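Long-range contact in UPF0434 family protein (Haloferax volcanii, PDB 6F5Z), which probably activates methyltransferases as a Trm112-type partner subunit, and is seen here in complex with the putative methyltransferase Hvo_0019: residues P12-E17 / T38-V43. Sequence-based numbering, arbitrary orientation.
Sequences PLDKSE and TVTGEV
The carboxylate of Asp14 has its two faces put to different uses where it meets Val39 and Thr40: the methyl CG2 of Thr40 sits over one, 3.9 Å from Asp14 CG, and the polar groups of Ser16 gather at OD1 from the other. Val39 CG1 lies beyond the OD2 end, 3.5 Å from that oxygen. Asp14 OD1, accepting from Ser16 N two residues on, closes an Asx turn in the loop leading into strand 18-22, packed on the connection between strands 33-37 and 43-47 of a Trm112-like fold. With chi1 at 68°, CG stands between the backbone N and the carbonyl carbon, which brings OD1 back over its own loop. Ser16 N reaches OD1 from well above the carboxylate plane, at 3.1 Å, whereas Ser16 OG comes on the syn side, closer to the plane. Replacing Asp14 by an alanine would probably leave both Ser16 donors without their shared acceptor, and the methyls of Val39 and Thr40 without the group they pack on. One water links the loops, donating to Ser16 OG and accepting from Thr40 N. Thr40 OG1 forms an ST turn with Glu42 N and is also hydrogen-bonded to Asp11. Lys15, whose NZ is hydrogen-bonded to Pro12 O, also forms salt bridges with Asp96 and Glu125 of the methyltransferase chain. Just before strand 18-22, Glu17 O takes two donors from one residue: Thr38 N, nearly in line with the carbonyl at 3.1 Å, and Thr38 OG1, tilted 35° from its plane at 2.7 Å. At the other end, Leu13 CD1 meets Glu42 CG at 3.6 Å, the two side chains crossing at about a right angle.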
ATOM      1  N   PRO C  12      25.649 -14.044   7.857  1.00 16.71           N
ATOM      2  CA  PRO C  12      24.389 -14.630   7.345  1.00 17.15           C
ATOM      3  C   PRO C  12      24.075 -15.992   7.923  1.00 22.24           C
ATOM      4  O   PRO C  12      22.902 -16.354   7.965  1.00 22.24           O
ATOM      5  CB  PRO C  12      24.633 -14.735   5.839  1.00 19.45           C
ATOM      6  CG  PRO C  12      26.147 -14.766   5.676  1.00 23.52           C
ATOM      7  CD  PRO C  12      26.648 -13.855   6.780  1.00 18.33           C
ATOM      8  N   LEU C  13      25.101 -16.726   8.431  1.00 18.11           N
ATOM      9  CA  LEU C  13      24.814 -18.083   8.922  1.00 18.79           C
ATOM     10  C   LEU C  13      24.027 -18.102  10.207  1.00 22.04           C
ATOM     11  O   LEU C  13      23.093 -18.883  10.326  1.00 23.52           O
ATOM     12  CB  LEU C  13      26.110 -18.849   9.143  1.00 19.37           C
ATOM     13  CG  LEU C  13      26.889 -19.231   7.894  1.00 24.05           C
ATOM     14  CD1 LEU C  13      28.248 -19.753   8.267  1.00 25.06           C
ATOM     15  CD2 LEU C  13      26.150 -20.305   7.088  1.00 26.97           C
ATOM     16  N   ASP C  14      24.407 -17.271  11.178  1.00 18.71           N
ATOM     17  CA  ASP C  14      23.782 -17.302  12.503  1.00 17.72           C
ATOM     18  C   ASP C  14      23.439 -15.922  13.071  1.00 21.99           C
ATOM     19  O   ASP C  14      22.995 -15.793  14.233  1.00 22.19           O
ATOM     20  CB  ASP C  14      24.698 -18.078  13.481  1.00 19.42           C
ATOM     21  CG  ASP C  14      25.991 -17.338  13.764  1.00 24.39           C
ATOM     22  OD1 ASP C  14      26.285 -16.353  13.050  1.00 22.04           O
ATOM     23  OD2 ASP C  14      26.691 -17.710  14.734  1.00 26.00           O
ATOM     24  N   LYS C  15      23.608 -14.884  12.243  1.00 18.58           N
ATOM     25  CA  LYS C  15      23.256 -13.510  12.606  1.00 18.38           C
ATOM     26  C   LYS C  15      24.106 -12.925  13.716  1.00 22.81           C
ATOM     27  O   LYS C  15      23.729 -11.926  14.328  1.00 23.62           O
ATOM     28  CB  LYS C  15      21.729 -13.340  12.923  1.00 21.75           C
ATOM     29  CG  LYS C  15      20.781 -14.094  11.981  1.00 22.38           C
ATOM     30  CD  LYS C  15      21.047 -13.872  10.495  1.00 19.52           C
ATOM     31  CE  LYS C  15      20.078 -14.695   9.702  1.00 23.12           C
ATOM     32  NZ  LYS C  15      20.458 -14.736   8.298  1.00 21.35           N
ATOM     33  N   SER C  16      25.304 -13.488  13.910  1.00 19.01           N
ATOM     34  CA  SER C  16      26.219 -12.987  14.915  1.00 18.37           C
ATOM     35  C   SER C  16      27.051 -11.825  14.369  1.00 19.30           C
ATOM     36  O   SER C  16      27.062 -11.532  13.168  1.00 19.47           O
ATOM     37  CB  SER C  16      27.113 -14.122  15.412  1.00 20.02           C
ATOM     38  OG  SER C  16      27.761 -14.727  14.312  1.00 23.66           O
ATOM     39  N   GLU C  17      27.766 -11.166  15.269  1.00 19.60           N
ATOM     40  CA  GLU C  17      28.591 -10.022  14.939  1.00 19.00           C
ATOM     41  C   GLU C  17      29.753 -10.407  14.025  1.00 20.62           C
ATOM     42  O   GLU C  17      30.303 -11.507  14.151  1.00 19.68           O
ATOM     43  CB  GLU C  17      29.142  -9.434  16.270  1.00 20.93           C
ATOM     44  CG  GLU C  17      29.756  -8.044  16.167  1.00 36.08           C
ATOM     45  CD  GLU C  17      28.831  -6.872  15.869  1.00 69.97           C
ATOM     46  OE1 GLU C  17      29.354  -5.806  15.470  1.00 73.65           O
ATOM     47  OE2 GLU C  17      27.597  -7.005  16.042  1.00 67.84           O
ATOM     48  N   THR C  38      32.470 -13.695  14.224  1.00 18.71           N
ATOM     49  CA  THR C  38      33.007 -13.814  15.601  1.00 17.97           C
ATOM     50  C   THR C  38      32.661 -15.163  16.248  1.00 22.25           C
ATOM     51  O   THR C  38      33.259 -15.503  17.288  1.00 22.58           O
ATOM     52  CB  THR C  38      32.499 -12.664  16.478  1.00 21.77           C
ATOM     53  OG1 THR C  38      31.082 -12.704  16.498  1.00 21.20           O
ATOM     54  CG2 THR C  38      33.028 -11.263  16.018  1.00 21.64           C
ATOM     55  N   VAL C  39      31.669 -15.890  15.699  1.00 17.14           N
ATOM     56  CA  VAL C  39      31.253 -17.192  16.232  1.00 15.82           C
ATOM     57  C   VAL C  39      31.601 -18.294  15.265  1.00 18.67           C
ATOM     58  O   VAL C  39      32.157 -19.329  15.670  1.00 18.58           O
ATOM     59  CB  VAL C  39      29.729 -17.172  16.544  1.00 20.32           C
ATOM     60  CG1 VAL C  39      29.229 -18.533  17.024  1.00 21.65           C
ATOM     61  CG2 VAL C  39      29.376 -16.088  17.558  1.00 20.31           C
ATOM     62  N   THR C  40      31.277 -18.112  13.977  1.00 17.15           N
ATOM     63  CA  THR C  40      31.515 -19.174  12.994  1.00 17.22           C
ATOM     64  C   THR C  40      32.954 -19.238  12.477  1.00 18.49           C
ATOM     65  O   THR C  40      33.334 -20.249  11.881  1.00 19.06           O
ATOM     66  CB  THR C  40      30.614 -18.951  11.744  1.00 19.54           C
ATOM     67  OG1 THR C  40      31.038 -17.739  11.097  1.00 19.16           O
ATOM     68  CG2 THR C  40      29.140 -18.880  12.098  1.00 19.64           C
ATOM     69  N   GLY C  41      33.664 -18.117  12.562  1.00 17.82           N
ATOM     70  CA  GLY C  41      35.014 -17.924  12.033  1.00 17.67           C
ATOM     71  C   GLY C  41      35.015 -17.788  10.514  1.00 19.09           C
ATOM     72  O   GLY C  41      36.084 -17.725   9.896  1.00 19.63           O
ATOM     73  N   GLU C  42      33.813 -17.722   9.883  1.00 16.52           N
ATOM     74  CA  GLU C  42      33.759 -17.618   8.416  1.00 16.47           C
ATOM     75  C   GLU C  42      34.282 -16.234   7.968  1.00 18.60           C
ATOM     76  O   GLU C  42      34.083 -15.228   8.644  1.00 19.77           O
ATOM     77  CB  GLU C  42      32.331 -17.876   7.888  1.00 18.84           C
ATOM     78  CG  GLU C  42      31.867 -19.313   8.112  1.00 24.84           C
ATOM     79  CD  GLU C  42      32.606 -20.456   7.431  1.00 32.65           C
ATOM     80  OE1 GLU C  42      33.386 -20.211   6.480  1.00 30.83           O
ATOM     81  OE2 GLU C  42      32.360 -21.618   7.835  1.00 32.70           O
ATOM     82  N   VAL C  43      35.020 -16.220   6.860  1.00 17.82           N
ATOM     83  CA  VAL C  43      35.641 -15.016   6.320  1.00 17.84           C
ATOM     84  C   VAL C  43      34.856 -14.582   5.087  1.00 18.21           C
ATOM     85  O   VAL C  43      34.786 -15.337   4.121  1.00 19.87           O
ATOM     86  CB  VAL C  43      37.143 -15.242   5.997  1.00 21.61           C
ATOM     87  CG1 VAL C  43      37.761 -13.969   5.382  1.00 21.64           C
ATOM     88  CG2 VAL C  43      37.918 -15.666   7.257  1.00 22.33           C
TER
HETATM   89  O   HOH W   1      29.987 -15.587  13.292  1.00 20.08           O